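Local coordinates for alpha-glucosidase YIHQ (PDB 5AEG), which hydrolyses sulfoquinovosyl diacylglycerides and simple sulfoquinovosides, releasing sulfoquinovose as a source of carbon and sulfur, at residues C132-S137 with L491-T496; A241-Q246 with G460-S465; F330-N335 with L397-W402; E388-N393 with Y438-E443; E449-M454 with Y464-W469. All coordinates share one frame; numbering follows the deposited sequence.

How the contacts relate
Contacts 3, 4 and 5 lie within the family 31 (beta/alpha)8 barrel. Contact 3 pairs strands 329-334 and 401-404. Contact 4, about 11 Å away centre to centre, packs the helices flanking strand 401-404. Contact 5, also centred about 11 Å from contact 3, joins strands 451-454 and 468-469, the first of which adds to strand 401-404. Contact 2, centred about 12 Å from contact 5, shares Tyr464 and Ser465 with it and ties helix 232-243 to the helix between those two strands. Contact 1, centred about 15 Å from contact 2, links the N-terminal beta domain to barrel helix 486-495 and encloses all the others along the chain. Two thus join the barrel to chain that precedes its first strand.

Contact 1: C132-S137 with L491-T496; sequences CGEQFS and LSLAMT
The hydroxyls of Ser492, in helix 486-495, and of Thr496, just past its end, accept backbone N-H groups of 132-137. The bond from Gln135 N to Ser492 OG is short and almost straight, 2.9 Å at 174°. Ser492 holds OG at chi1 59°, between its own N and carbonyl carbon, which aims the oxygen at the loop while it remains bonded to Pro488 O in the preceding helical turn. Gly133 N reaches Thr496 OG1 by a more bent bond of 3.1 Å. Thr496 OG1 gives its own proton to Ser492 O (2.9 Å), from above that carbonyl's plane, and therefore bridges the helix end and the loop. Within the loop, Gln135 folds back so that NE2 donates to Cys132 O over 3.3 Å.

Most of the apolar contact between side chains is between Leu493 and Glu134. Leu493 CD1 crosses the stem of Glu134 at a slant, 3.4 Å from CD, while Leu493 CG meets Glu134 CB at 3.5 Å. The extended Glu134 chain thereby carries its carboxylate past the leucine, where OE2 bonds to His501. Gly133 has a positive phi, which favours glycine, and its bare backbone sits against Leu493 CD2 and the Thr496 methyl.

Both hydroxyls act as acceptors toward the loop while anchored to helix carbonyls, which implies that their rotation is fixed and that these buried N-H groups are satisfied where beta domain and barrel meet.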
# COMPACT_ATOMS: atom_id res chain seq x y z
N CYS A 132 1.62 9.61 -3.11
CA CYS A 132 0.89 9.75 -1.87
C CYS A 132 0.52 8.42 -1.26
O CYS A 132 -0.49 8.33 -0.53
CB CYS A 132 -0.29 10.71 -1.91
SG CYS A 132 0.09 12.49 -1.99
N GLY A 133 1.38 7.43 -1.45
CA GLY A 133 1.19 6.08 -0.91
C GLY A 133 0.36 5.25 -1.86
O GLY A 133 0.61 5.24 -3.08
N GLU A 134 -0.62 4.53 -1.30
CA GLU A 134 -1.46 3.60 -2.08
C GLU A 134 -2.82 4.26 -2.23
O GLU A 134 -3.62 4.35 -1.28
CB GLU A 134 -1.54 2.24 -1.39
CG GLU A 134 -2.22 1.12 -2.25
CD GLU A 134 -2.21 -0.19 -1.54
OE1 GLU A 134 -1.92 -0.14 -0.29
OE2 GLU A 134 -2.30 -1.25 -2.20
N GLN A 135 -3.10 4.69 -3.46
CA GLN A 135 -4.27 5.36 -3.89
C GLN A 135 -5.10 4.48 -4.82
O GLN A 135 -4.59 3.88 -5.74
CB GLN A 135 -3.90 6.67 -4.55
CG GLN A 135 -3.25 7.67 -3.56
CD GLN A 135 -4.21 8.10 -2.44
OE1 GLN A 135 -5.46 8.09 -2.60
NE2 GLN A 135 -3.64 8.58 -1.35
N PHE A 136 -6.38 4.33 -4.48
CA PHE A 136 -7.20 3.35 -5.18
C PHE A 136 -8.20 3.91 -6.18
O PHE A 136 -8.73 3.14 -6.98
CB PHE A 136 -7.96 2.53 -4.10
CG PHE A 136 -7.12 1.57 -3.31
CD1 PHE A 136 -6.49 2.00 -2.14
CD2 PHE A 136 -7.05 0.22 -3.65
CE1 PHE A 136 -5.73 1.16 -1.39
CE2 PHE A 136 -6.34 -0.64 -2.88
CZ PHE A 136 -5.66 -0.16 -1.75
N SER A 137 -8.55 5.21 -6.12
CA SER A 137 -9.45 5.83 -7.08
C SER A 137 -8.77 6.73 -8.12
O SER A 137 -9.33 7.00 -9.20
CB SER A 137 -10.50 6.71 -6.35
OG SER A 137 -11.35 5.92 -5.52
N LEU A 491 0.30 1.29 -8.89
CA LEU A 491 1.04 2.32 -9.60
C LEU A 491 1.37 3.48 -8.66
O LEU A 491 2.49 4.00 -8.71
CB LEU A 491 0.30 2.86 -10.77
CG LEU A 491 0.06 1.82 -11.90
CD1 LEU A 491 -0.74 2.45 -13.01
CD2 LEU A 491 1.36 1.22 -12.42
N SER A 492 0.41 3.88 -7.85
CA SER A 492 0.66 4.89 -6.81
C SER A 492 1.77 4.45 -5.88
O SER A 492 2.74 5.20 -5.58
CB SER A 492 -0.64 5.19 -6.07
OG SER A 492 -1.18 4.02 -5.48
N LEU A 493 1.71 3.21 -5.41
CA LEU A 493 2.80 2.68 -4.57
C LEU A 493 4.14 2.61 -5.26
O LEU A 493 5.19 2.98 -4.67
CB LEU A 493 2.47 1.30 -3.97
CG LEU A 493 1.60 1.44 -2.73
CD1 LEU A 493 1.14 0.10 -2.22
CD2 LEU A 493 2.36 2.17 -1.59
N ALA A 494 4.13 2.21 -6.51
CA ALA A 494 5.34 2.22 -7.30
C ALA A 494 6.08 3.58 -7.34
O ALA A 494 7.32 3.64 -7.18
CB ALA A 494 5.03 1.69 -8.69
N MET A 495 5.30 4.66 -7.48
CA MET A 495 5.75 6.04 -7.48
C MET A 495 6.04 6.58 -6.08
O MET A 495 6.59 7.66 -5.94
CB MET A 495 4.71 6.92 -8.15
CG MET A 495 4.49 6.63 -9.62
SD MET A 495 6.01 6.62 -10.62
CE MET A 495 6.29 8.38 -10.62
N THR A 496 5.73 5.80 -5.04
CA THR A 496 6.06 6.13 -3.65
C THR A 496 7.14 5.17 -3.16
O THR A 496 7.39 4.99 -1.95
CB THR A 496 4.78 6.03 -2.73
OG1 THR A 496 3.69 6.71 -3.34
CG2 THR A 496 5.06 6.73 -1.42

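Contact 2: A241-Q246 with G460-S465; sequences ALLGRQ and GSQKYS
Gln462 buries the most surface here, and its side chain lies against Leu243 at the end of helix 232-243. The two cross at an angle: Leu243 CD1 touches the amide carbon CD of Gln462 at 3.9 Å, and Leu243 CB sits 4.0 Å from its CG. A bend at chi2 (77°) turns the Gln462 amide back toward its own helix start, where OE1 accepts from Gly460 N at 2.9 Å, nearly in line with the C=O bond. NE2 points the other way, to Thr496 O and Gln184 OE1. Since Leu243 packs on this amide and both its ends are bonded, an alanine here would probably leave Gly460 N and Thr496 O without these partners and open a gap beside Leu243.

Gln246 brings the one direct hydrogen bond between the segments. Its NE2 meets Gln462 O at 2.8 Å, in the carbonyl plane and on a lone pair, with the acceptor also lying in the plane of the Gln246 amide. OE1 is held by Asn579 and Gly499 N. The backbones come close where Gly244 meets Lys463: Gly244 CA is 3.9 Å from Lys463 N; a CB there would clash with that nitrogen. A water donates to both Arg245 O (2.6 Å) and Lys463 O (2.7 Å).

The end of helix 232-243 thus meets the short helix 461-464, between the fifth and sixth strands of a (beta/alpha)8 barrel.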
# COMPACT_ATOMS: atom_id res chain seq x y z
N ALA A 241 16.56 5.43 -2.40
CA ALA A 241 17.80 5.65 -1.56
C ALA A 241 17.46 6.38 -0.29
O ALA A 241 18.03 6.11 0.73
CB ALA A 241 18.88 6.42 -2.36
N LEU A 242 16.41 7.19 -0.32
CA LEU A 242 15.92 7.92 0.84
C LEU A 242 15.03 7.06 1.73
O LEU A 242 15.22 6.98 2.93
CB LEU A 242 15.16 9.15 0.38
CG LEU A 242 14.56 9.97 1.52
CD1 LEU A 242 15.59 10.46 2.52
CD2 LEU A 242 13.74 11.13 0.98
N LEU A 243 14.05 6.40 1.15
CA LEU A 243 13.03 5.69 1.96
C LEU A 243 13.34 4.27 2.30
O LEU A 243 12.81 3.74 3.29
CB LEU A 243 11.71 5.74 1.26
CG LEU A 243 11.11 7.09 0.79
CD1 LEU A 243 9.85 6.86 -0.06
CD2 LEU A 243 10.84 8.02 1.93
N GLY A 244 14.05 3.58 1.41
CA GLY A 244 14.27 2.14 1.56
C GLY A 244 14.02 1.40 0.26
O GLY A 244 13.23 1.89 -0.57
N ARG A 245 14.70 0.25 0.11
CA ARG A 245 14.47 -0.72 -0.94
C ARG A 245 14.10 -2.06 -0.34
O ARG A 245 14.56 -2.41 0.72
CB ARG A 245 15.67 -0.89 -1.83
CG ARG A 245 15.92 0.35 -2.62
CD ARG A 245 17.10 0.34 -3.59
NE ARG A 245 17.32 1.65 -4.17
CZ ARG A 245 18.49 2.27 -4.24
NH1 ARG A 245 19.60 1.64 -3.88
NH2 ARG A 245 18.55 3.48 -4.70
N GLN A 246 13.24 -2.81 -1.04
CA GLN A 246 12.75 -4.07 -0.53
C GLN A 246 13.75 -5.19 -0.85
O GLN A 246 14.47 -5.12 -1.80
CB GLN A 246 11.43 -4.45 -1.25
CG GLN A 246 10.25 -3.49 -0.96
CD GLN A 246 10.08 -2.43 -2.01
OE1 GLN A 246 9.75 -2.72 -3.17
NE2 GLN A 246 10.36 -1.16 -1.62
N GLY A 460 8.79 4.32 5.42
CA GLY A 460 9.69 3.25 5.86
C GLY A 460 9.25 1.84 5.50
O GLY A 460 10.06 0.88 5.53
N SER A 461 7.96 1.64 5.22
CA SER A 461 7.48 0.34 4.68
C SER A 461 8.25 -0.06 3.42
O SER A 461 8.39 -1.22 3.07
CB SER A 461 5.93 0.40 4.39
OG SER A 461 5.28 0.42 5.66
N GLN A 462 8.77 0.93 2.71
CA GLN A 462 9.63 0.68 1.57
C GLN A 462 10.87 -0.21 1.89
O GLN A 462 11.34 -0.96 1.03
CB GLN A 462 10.09 1.99 0.97
CG GLN A 462 9.04 2.88 0.35
CD GLN A 462 8.20 3.65 1.35
OE1 GLN A 462 8.54 3.73 2.55
NE2 GLN A 462 7.10 4.22 0.86
N LYS A 463 11.40 -0.09 3.10
CA LYS A 463 12.50 -0.98 3.58
C LYS A 463 11.91 -2.24 4.28
O LYS A 463 12.37 -3.38 4.09
CB LYS A 463 13.38 -0.26 4.62
CG LYS A 463 14.57 -1.11 5.14
CD LYS A 463 15.50 -0.18 5.92
CE LYS A 463 16.63 -0.85 6.71
NZ LYS A 463 17.05 -2.13 6.09
N TYR A 464 10.91 -2.00 5.12
CA TYR A 464 10.51 -3.02 6.08
C TYR A 464 9.41 -3.98 5.62
O TYR A 464 9.36 -5.06 6.17
CB TYR A 464 10.08 -2.35 7.39
CG TYR A 464 11.22 -1.61 8.07
CD1 TYR A 464 12.46 -2.22 8.28
CD2 TYR A 464 11.08 -0.28 8.42
CE1 TYR A 464 13.51 -1.54 8.89
CE2 TYR A 464 12.12 0.41 9.02
CZ TYR A 464 13.32 -0.22 9.25
OH TYR A 464 14.33 0.49 9.83
N SER A 465 8.56 -3.63 4.64
CA SER A 465 7.49 -4.61 4.23
C SER A 465 8.03 -5.36 3.00
O SER A 465 8.30 -4.75 1.94
CB SER A 465 6.18 -3.96 3.88
OG SER A 465 5.27 -4.94 3.45
O HOH W 1 14.61 -3.99 2.75

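Contact 3: F330-N335 with L397-W402; sequences FLAYIN and LGCGGW
Ala332 and Trp402 form a parallel bridge at the tightly packed middle of this strand pair. Ala332 N donates to Gly401 O at 3.0 Å (155°), and Gly400 N to Phe330 O at 2.7 Å. Leu331 lies over the Gly401 peptide: its CB is 3.4 Å from Gly401 O, and CD2 rests against the glycine CA, where a side chain would be tightly crowded. Gly401 N, buried by the contact, has no partner in the model. A glycine in place of Leu331 would probably leave the Gly401 peptide uncovered on that face and take away the packing of CB and CD2 on it.

On the face of Ala332, Cys399 SG approaches the Phe330 ring at its edge, in the ring plane, 4.0 Å from CD2, and touches the Ala332 methyl as well. Trp402 keeps CG between its N and carbonyl carbon (chi1 46°), which lays the indole alongside Ile334 and puts CD1 3.7 Å from Ile334 CG2. Its NE1 is bonded to Asn437.

The other end is looser. Near the partly exposed Leu397 and Gly398 the chains part, and a water joins them there, bonded to Phe330 N (2.9 Å) and Gly398 O (2.7 Å).

The hydrogen-bonded ladder continues from Ala332 and Ile334 to Met403 and Asp405, while Tyr333 OH bonds the Asp405 carboxylate. Backbone pairing and a side-chain bond thus both position the catalytic nucleophile relative to strand 329-334.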
# COMPACT_ATOMS: atom_id res chain seq x y z
N PHE A 330 4.01 -23.17 4.05
CA PHE A 330 2.83 -22.90 4.86
C PHE A 330 2.92 -21.47 5.33
O PHE A 330 3.96 -21.03 5.88
CB PHE A 330 2.74 -23.81 6.13
CG PHE A 330 1.52 -23.55 6.92
CD1 PHE A 330 0.29 -23.99 6.46
CD2 PHE A 330 1.57 -22.81 8.08
CE1 PHE A 330 -0.86 -23.72 7.18
CE2 PHE A 330 0.40 -22.54 8.79
CZ PHE A 330 -0.79 -22.97 8.33
N LEU A 331 1.83 -20.76 5.13
CA LEU A 331 1.77 -19.34 5.54
C LEU A 331 0.64 -19.08 6.51
O LEU A 331 -0.47 -19.63 6.38
CB LEU A 331 1.63 -18.42 4.32
CG LEU A 331 2.75 -18.34 3.30
CD1 LEU A 331 2.67 -19.46 2.29
CD2 LEU A 331 2.72 -17.01 2.54
N ALA A 332 0.87 -18.21 7.46
CA ALA A 332 -0.08 -17.97 8.56
C ALA A 332 -0.52 -16.53 8.65
O ALA A 332 -0.61 -15.90 7.63
CB ALA A 332 0.52 -18.52 9.87
N TYR A 333 -0.89 -16.03 9.82
CA TYR A 333 -1.50 -14.73 9.99
C TYR A 333 -1.14 -14.20 11.37
O TYR A 333 -1.18 -14.98 12.38
CB TYR A 333 -3.04 -14.85 9.87
CG TYR A 333 -3.81 -13.61 10.14
CD1 TYR A 333 -4.05 -13.16 11.47
CD2 TYR A 333 -4.37 -12.87 9.12
CE1 TYR A 333 -4.74 -11.98 11.69
CE2 TYR A 333 -5.08 -11.69 9.36
CZ TYR A 333 -5.25 -11.24 10.66
OH TYR A 333 -5.94 -10.13 10.91
N ILE A 334 -0.90 -12.89 11.43
CA ILE A 334 -0.68 -12.17 12.68
C ILE A 334 -1.11 -10.71 12.50
O ILE A 334 -1.08 -10.16 11.36
CB ILE A 334 0.78 -12.32 13.18
CG1 ILE A 334 0.90 -11.66 14.57
CG2 ILE A 334 1.84 -11.70 12.28
CD1 ILE A 334 2.16 -12.08 15.28
N ASN A 335 -1.55 -10.08 13.59
CA ASN A 335 -1.85 -8.68 13.64
C ASN A 335 -1.35 -8.09 14.99
O ASN A 335 -0.90 -8.89 15.83
CB ASN A 335 -3.27 -8.40 13.27
CG ASN A 335 -4.27 -8.68 14.33
OD1 ASN A 335 -4.09 -8.42 15.49
ND2 ASN A 335 -5.42 -9.10 13.91
N LEU A 397 7.99 -22.63 14.00
CA LEU A 397 7.04 -23.62 13.60
C LEU A 397 7.31 -24.08 12.17
O LEU A 397 6.85 -25.14 11.75
CB LEU A 397 5.64 -23.05 13.75
CG LEU A 397 4.41 -23.91 13.34
CD1 LEU A 397 4.18 -25.09 14.23
CD2 LEU A 397 3.17 -23.07 13.35
N GLY A 398 8.08 -23.31 11.40
CA GLY A 398 8.30 -23.70 9.99
C GLY A 398 7.48 -22.90 8.96
O GLY A 398 7.49 -23.22 7.77
N CYS A 399 6.83 -21.84 9.39
CA CYS A 399 6.08 -20.98 8.44
C CYS A 399 7.00 -20.38 7.43
O CYS A 399 8.06 -19.80 7.76
CB CYS A 399 5.32 -19.89 9.17
SG CYS A 399 3.99 -20.45 10.21
N GLY A 400 6.57 -20.44 6.17
CA GLY A 400 7.27 -19.74 5.10
C GLY A 400 6.90 -18.25 4.85
O GLY A 400 7.53 -17.59 4.04
N GLY A 401 5.88 -17.79 5.55
CA GLY A 401 5.40 -16.44 5.46
C GLY A 401 4.11 -16.30 6.17
O GLY A 401 3.65 -17.27 6.80
N TRP A 402 3.51 -15.11 6.08
CA TRP A 402 2.23 -14.86 6.73
C TRP A 402 1.68 -13.56 6.25
O TRP A 402 2.43 -12.71 5.78
CB TRP A 402 2.35 -14.79 8.28
CG TRP A 402 3.51 -13.93 8.80
CD1 TRP A 402 3.50 -12.55 9.09
CD2 TRP A 402 4.82 -14.37 9.10
NE1 TRP A 402 4.72 -12.14 9.50
CE2 TRP A 402 5.55 -13.22 9.57
CE3 TRP A 402 5.44 -15.63 9.11
CZ2 TRP A 402 6.89 -13.29 9.95
CZ3 TRP A 402 6.83 -15.71 9.52
CH2 TRP A 402 7.51 -14.53 9.94
O HOH W 2 6.66 -23.48 5.25

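Contact 4: E388-N393 with Y438-E443; sequences EVIKKN and YEALEE
Helix-helix packing on the outer layer of the (beta/alpha)8 barrel brings Ile390 and Lys391 of helix 380-395 against Ala440 and Glu443 of helix 422-444. The short segments approach to 9.2 Å between axes, with a signed crossing angle of -51°, and they bury a modest 200 Å² in all.

The small side chain at the centre of the contact is Ala440, consistent with this axis distance. Its methyl is directed at the other helix and meets both Ile390 CG2, at 3.8 Å, and Lys391 CG, at 4.0 Å. Ile390 carries CG2 anti to its N, facing the alanine.

Beyond this apolar spot the contact turns ionic toward the exposed side. The aliphatic chain of Lys391 runs past Ala440 and kinks at chi3 (58°), bringing NZ in between two carboxylates. NZ bonds Glu443 OE1 at 3.0 Å through the anti lone pair of that oxygen, the lysine and glutamate chains crossing at about a right angle. Within its own helix the same NZ makes a shorter salt bridge, 2.6 Å to Glu388 OE2, met on the syn side but out of the carboxylate plane. The two acidic oxygens, Glu388 OE2 and Glu443 OE1, are themselves 4.5 Å apart, a like-charge proximity that the shared ammonium probably offsets. Glu443 OE2 has a second cation in Lys387, which extends the network by a turn of the helix.

Inward, Ile390 and Leu441 both rest on Trp402 of strand 401-404; both helices thus pack on this strand, which lies between them in the chain.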
# COMPACT_ATOMS: atom_id res chain seq x y z
N GLU A 388 9.56 -11.69 19.43
CA GLU A 388 9.81 -13.10 19.84
C GLU A 388 8.64 -13.98 19.64
O GLU A 388 8.80 -15.17 19.32
CB GLU A 388 10.29 -13.22 21.34
CG GLU A 388 11.67 -12.59 21.54
CD GLU A 388 12.80 -13.21 20.72
OE1 GLU A 388 12.83 -14.47 20.71
OE2 GLU A 388 13.66 -12.47 20.10
N VAL A 389 7.46 -13.43 19.83
CA VAL A 389 6.27 -14.16 19.48
C VAL A 389 6.36 -14.60 18.01
O VAL A 389 6.08 -15.76 17.71
CB VAL A 389 4.98 -13.36 19.72
CG1 VAL A 389 3.77 -14.00 19.08
CG2 VAL A 389 4.70 -13.20 21.22
N ILE A 390 6.70 -13.67 17.11
CA ILE A 390 6.82 -14.01 15.71
C ILE A 390 7.87 -15.08 15.54
O ILE A 390 7.64 -16.09 14.84
CB ILE A 390 7.13 -12.75 14.79
CG1 ILE A 390 5.92 -11.79 14.76
CG2 ILE A 390 7.33 -13.19 13.34
CD1 ILE A 390 6.25 -10.36 14.30
N LYS A 391 9.04 -14.90 16.16
CA LYS A 391 10.15 -15.84 15.96
C LYS A 391 9.86 -17.24 16.47
O LYS A 391 10.12 -18.20 15.78
CB LYS A 391 11.44 -15.31 16.58
CG LYS A 391 12.00 -14.19 15.74
CD LYS A 391 12.88 -13.24 16.53
CE LYS A 391 14.04 -13.92 17.19
NZ LYS A 391 14.85 -12.78 17.78
N LYS A 392 9.25 -17.33 17.65
CA LYS A 392 9.07 -18.62 18.30
C LYS A 392 7.80 -19.31 17.82
O LYS A 392 7.83 -20.56 17.60
CB LYS A 392 9.11 -18.45 19.83
CG LYS A 392 8.40 -19.50 20.70
CD LYS A 392 9.33 -20.32 21.63
CE LYS A 392 10.37 -21.16 20.87
NZ LYS A 392 9.82 -22.03 19.77
N ASN A 393 6.73 -18.55 17.55
CA ASN A 393 5.46 -19.17 17.24
C ASN A 393 5.18 -19.38 15.72
O ASN A 393 4.38 -20.24 15.36
CB ASN A 393 4.34 -18.39 17.94
CG ASN A 393 4.41 -18.48 19.48
OD1 ASN A 393 5.23 -19.14 20.00
ND2 ASN A 393 3.60 -17.76 20.15
N TYR A 438 10.04 -7.39 9.87
CA TYR A 438 11.29 -7.41 9.15
C TYR A 438 12.43 -7.84 10.10
O TYR A 438 13.22 -8.67 9.74
CB TYR A 438 11.58 -6.00 8.63
CG TYR A 438 12.86 -5.83 7.93
CD1 TYR A 438 12.97 -6.10 6.60
CD2 TYR A 438 14.02 -5.45 8.65
CE1 TYR A 438 14.19 -5.97 5.95
CE2 TYR A 438 15.24 -5.31 8.00
CZ TYR A 438 15.32 -5.58 6.66
OH TYR A 438 16.52 -5.46 6.02
N GLU A 439 12.45 -7.28 11.32
CA GLU A 439 13.51 -7.64 12.32
C GLU A 439 13.42 -9.08 12.77
O GLU A 439 14.45 -9.76 12.91
CB GLU A 439 13.58 -6.65 13.49
CG GLU A 439 14.19 -5.36 13.02
CD GLU A 439 14.32 -4.26 14.08
OE1 GLU A 439 13.62 -4.22 15.07
OE2 GLU A 439 15.10 -3.35 13.80
N ALA A 440 12.22 -9.62 12.83
CA ALA A 440 12.08 -11.01 13.14
C ALA A 440 12.78 -11.88 12.12
O ALA A 440 13.55 -12.80 12.46
CB ALA A 440 10.62 -11.39 13.30
N LEU A 441 12.61 -11.54 10.85
CA LEU A 441 13.32 -12.23 9.79
C LEU A 441 14.83 -11.91 9.82
O LEU A 441 15.68 -12.80 9.60
CB LEU A 441 12.82 -11.89 8.36
CG LEU A 441 11.54 -12.61 7.83
CD1 LEU A 441 10.41 -12.49 8.76
CD2 LEU A 441 11.20 -12.03 6.45
N GLU A 442 15.14 -10.66 9.98
CA GLU A 442 16.58 -10.26 10.00
C GLU A 442 17.32 -11.08 11.10
O GLU A 442 18.35 -11.67 10.84
CB GLU A 442 16.71 -8.79 10.25
CG GLU A 442 18.03 -8.20 9.87
CD GLU A 442 18.12 -6.71 10.25
OE1 GLU A 442 17.30 -6.20 11.08
OE2 GLU A 442 18.98 -6.02 9.69
N GLU A 443 16.73 -11.13 12.28
CA GLU A 443 17.34 -11.78 13.41
C GLU A 443 17.42 -13.30 13.30
O GLU A 443 18.20 -13.86 14.00
CB GLU A 443 16.67 -11.35 14.72
CG GLU A 443 16.92 -9.88 14.98
CD GLU A 443 16.14 -9.31 16.10
OE1 GLU A 443 15.46 -10.04 16.82
OE2 GLU A 443 16.17 -8.07 16.25

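Contact 5: E449-M454 with Y464-W469; sequences EILFFM and YSTMMW
Met454 bonds through its backbone to Met467 and Trp469. Met454 N donates to Met467 O at 3.0 Å, in the carbonyl plane, and Met454 O accepts from Trp469 N at 2.8 Å along a nearly straight bond. These two form a single bridge, Met454 with Met468; the end-to-end directions of 451-454 and 464-469 are 73° apart, and the pairing does not extend further.

Before the bridge a side chain supplies the link. Thr466 OG1 donates to Phe452 O at 2.7 Å; with chi1 at 44° the oxygen stands over the centre of the Phe452 ring, 3.3 Å above its plane. Tyr464 O comes to the edge of the same ring, 3.2 Å from CZ. This carbonyl and Thr466 N are buried without a hydrogen-bonding partner in the model.

Apolar contacts flank the bonds. Leu451 spreads its methyls over two residues, CD1 against Thr466 CB and CD2 against Met467 CB, and Phe453 CB meets Met467 CG at 3.7 Å. Met454 CG and SD pass beside Ser465.

The aromatic pair is edge-to-face and offset: the edge of Phe453 faces the six-membered ring of Trp469, with planes at 86° and centroids 5.8 Å apart. Trp469 CE3 also packs against the Met454 carbonyl carbon, and its NE1 bonds Asp504.

Joining strands 451-454 and 468-469, the fifth and sixth of the barrel, this contact closes the ring characteristic of a (beta/alpha)8 fold. Trp469 lies beside the nucleophile Asp405 and substrate-binding His537.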
# COMPACT_ATOMS: atom_id res chain seq x y z
N GLU A 449 13.97 -15.62 2.31
CA GLU A 449 13.48 -16.98 2.44
C GLU A 449 12.04 -17.05 2.93
O GLU A 449 11.28 -17.94 2.54
CB GLU A 449 14.36 -17.83 3.42
CG GLU A 449 15.70 -18.34 2.87
CD GLU A 449 16.64 -18.78 4.01
OE1 GLU A 449 16.22 -19.62 4.84
OE2 GLU A 449 17.75 -18.22 4.13
N ILE A 450 11.70 -16.19 3.87
CA ILE A 450 10.34 -16.04 4.35
C ILE A 450 9.73 -14.77 3.75
O ILE A 450 10.40 -13.74 3.64
CB ILE A 450 10.33 -15.99 5.91
CG1 ILE A 450 10.66 -17.41 6.43
CG2 ILE A 450 9.02 -15.49 6.53
CD1 ILE A 450 10.89 -17.47 7.95
N LEU A 451 8.45 -14.85 3.41
CA LEU A 451 7.73 -13.69 2.79
C LEU A 451 6.48 -13.33 3.62
O LEU A 451 5.53 -14.13 3.73
CB LEU A 451 7.39 -14.02 1.30
CG LEU A 451 6.81 -12.70 0.75
CD1 LEU A 451 7.76 -11.62 0.32
CD2 LEU A 451 5.38 -12.68 0.27
N PHE A 452 6.49 -12.15 4.20
CA PHE A 452 5.27 -11.61 4.81
C PHE A 452 4.68 -10.52 3.93
O PHE A 452 5.38 -9.84 3.14
CB PHE A 452 5.46 -11.14 6.27
CG PHE A 452 6.37 -10.03 6.45
CD1 PHE A 452 5.91 -8.71 6.42
CD2 PHE A 452 7.69 -10.28 6.73
CE1 PHE A 452 6.81 -7.65 6.64
CE2 PHE A 452 8.58 -9.25 6.89
CZ PHE A 452 8.15 -7.95 6.88
N PHE A 453 3.39 -10.33 4.06
CA PHE A 453 2.72 -9.36 3.25
C PHE A 453 1.80 -8.53 4.12
O PHE A 453 1.16 -9.09 5.04
CB PHE A 453 2.03 -9.99 2.02
CG PHE A 453 1.15 -11.17 2.33
CD1 PHE A 453 1.68 -12.44 2.42
CD2 PHE A 453 -0.23 -11.01 2.40
CE1 PHE A 453 0.87 -13.52 2.73
CE2 PHE A 453 -1.06 -12.10 2.66
CZ PHE A 453 -0.50 -13.35 2.81
N MET A 454 1.69 -7.23 3.80
CA MET A 454 0.94 -6.28 4.59
C MET A 454 -0.01 -5.51 3.77
O MET A 454 0.22 -5.30 2.54
CB MET A 454 1.96 -5.25 5.24
CG MET A 454 2.99 -5.97 6.07
SD MET A 454 3.97 -4.85 7.09
CE MET A 454 2.81 -4.32 8.34
N TYR A 464 10.91 -2.00 5.12
CA TYR A 464 10.51 -3.02 6.08
C TYR A 464 9.41 -3.98 5.62
O TYR A 464 9.36 -5.06 6.17
CB TYR A 464 10.08 -2.35 7.39
CG TYR A 464 11.22 -1.61 8.07
CD1 TYR A 464 12.46 -2.22 8.28
CD2 TYR A 464 11.08 -0.28 8.42
CE1 TYR A 464 13.51 -1.54 8.89
CE2 TYR A 464 12.12 0.41 9.02
CZ TYR A 464 13.32 -0.22 9.25
OH TYR A 464 14.33 0.49 9.83
N SER A 465 8.56 -3.63 4.64
CA SER A 465 7.49 -4.61 4.23
C SER A 465 8.03 -5.36 3.00
O SER A 465 8.30 -4.75 1.94
CB SER A 465 6.18 -3.96 3.88
OG SER A 465 5.27 -4.94 3.45
N THR A 466 8.16 -6.66 3.10
CA THR A 466 8.67 -7.42 2.03
C THR A 466 7.68 -7.58 0.85
O THR A 466 8.09 -8.00 -0.25
CB THR A 466 9.06 -8.85 2.52
OG1 THR A 466 8.02 -9.37 3.40
CG2 THR A 466 10.40 -8.76 3.38
N MET A 467 6.41 -7.29 1.08
CA MET A 467 5.38 -7.37 0.00
C MET A 467 4.17 -6.64 0.45
O MET A 467 3.72 -6.85 1.62
CB MET A 467 5.02 -8.84 -0.26
CG MET A 467 3.82 -9.04 -1.13
SD MET A 467 3.94 -8.54 -2.87
CE MET A 467 4.99 -9.90 -3.45
N MET A 468 3.63 -5.78 -0.41
CA MET A 468 2.35 -5.17 -0.14
C MET A 468 1.25 -6.01 -0.81
O MET A 468 1.42 -6.58 -1.89
CB MET A 468 2.25 -3.70 -0.58
CG MET A 468 3.34 -2.80 -0.08
SD MET A 468 3.52 -2.79 1.68
CE MET A 468 1.93 -2.41 2.30
N TRP A 469 0.09 -6.08 -0.14
CA TRP A 469 -1.13 -6.55 -0.79
C TRP A 469 -2.16 -5.46 -0.74
O TRP A 469 -2.23 -4.67 0.22
CB TRP A 469 -1.61 -7.95 -0.39
CG TRP A 469 -2.91 -8.09 0.36
CD1 TRP A 469 -4.16 -8.35 -0.17
CD2 TRP A 469 -3.08 -8.08 1.79
NE1 TRP A 469 -5.07 -8.42 0.84
CE2 TRP A 469 -4.44 -8.20 2.04
CE3 TRP A 469 -2.21 -7.84 2.87
CZ2 TRP A 469 -4.98 -8.18 3.36
CZ3 TRP A 469 -2.72 -7.85 4.15
CH2 TRP A 469 -4.11 -7.95 4.38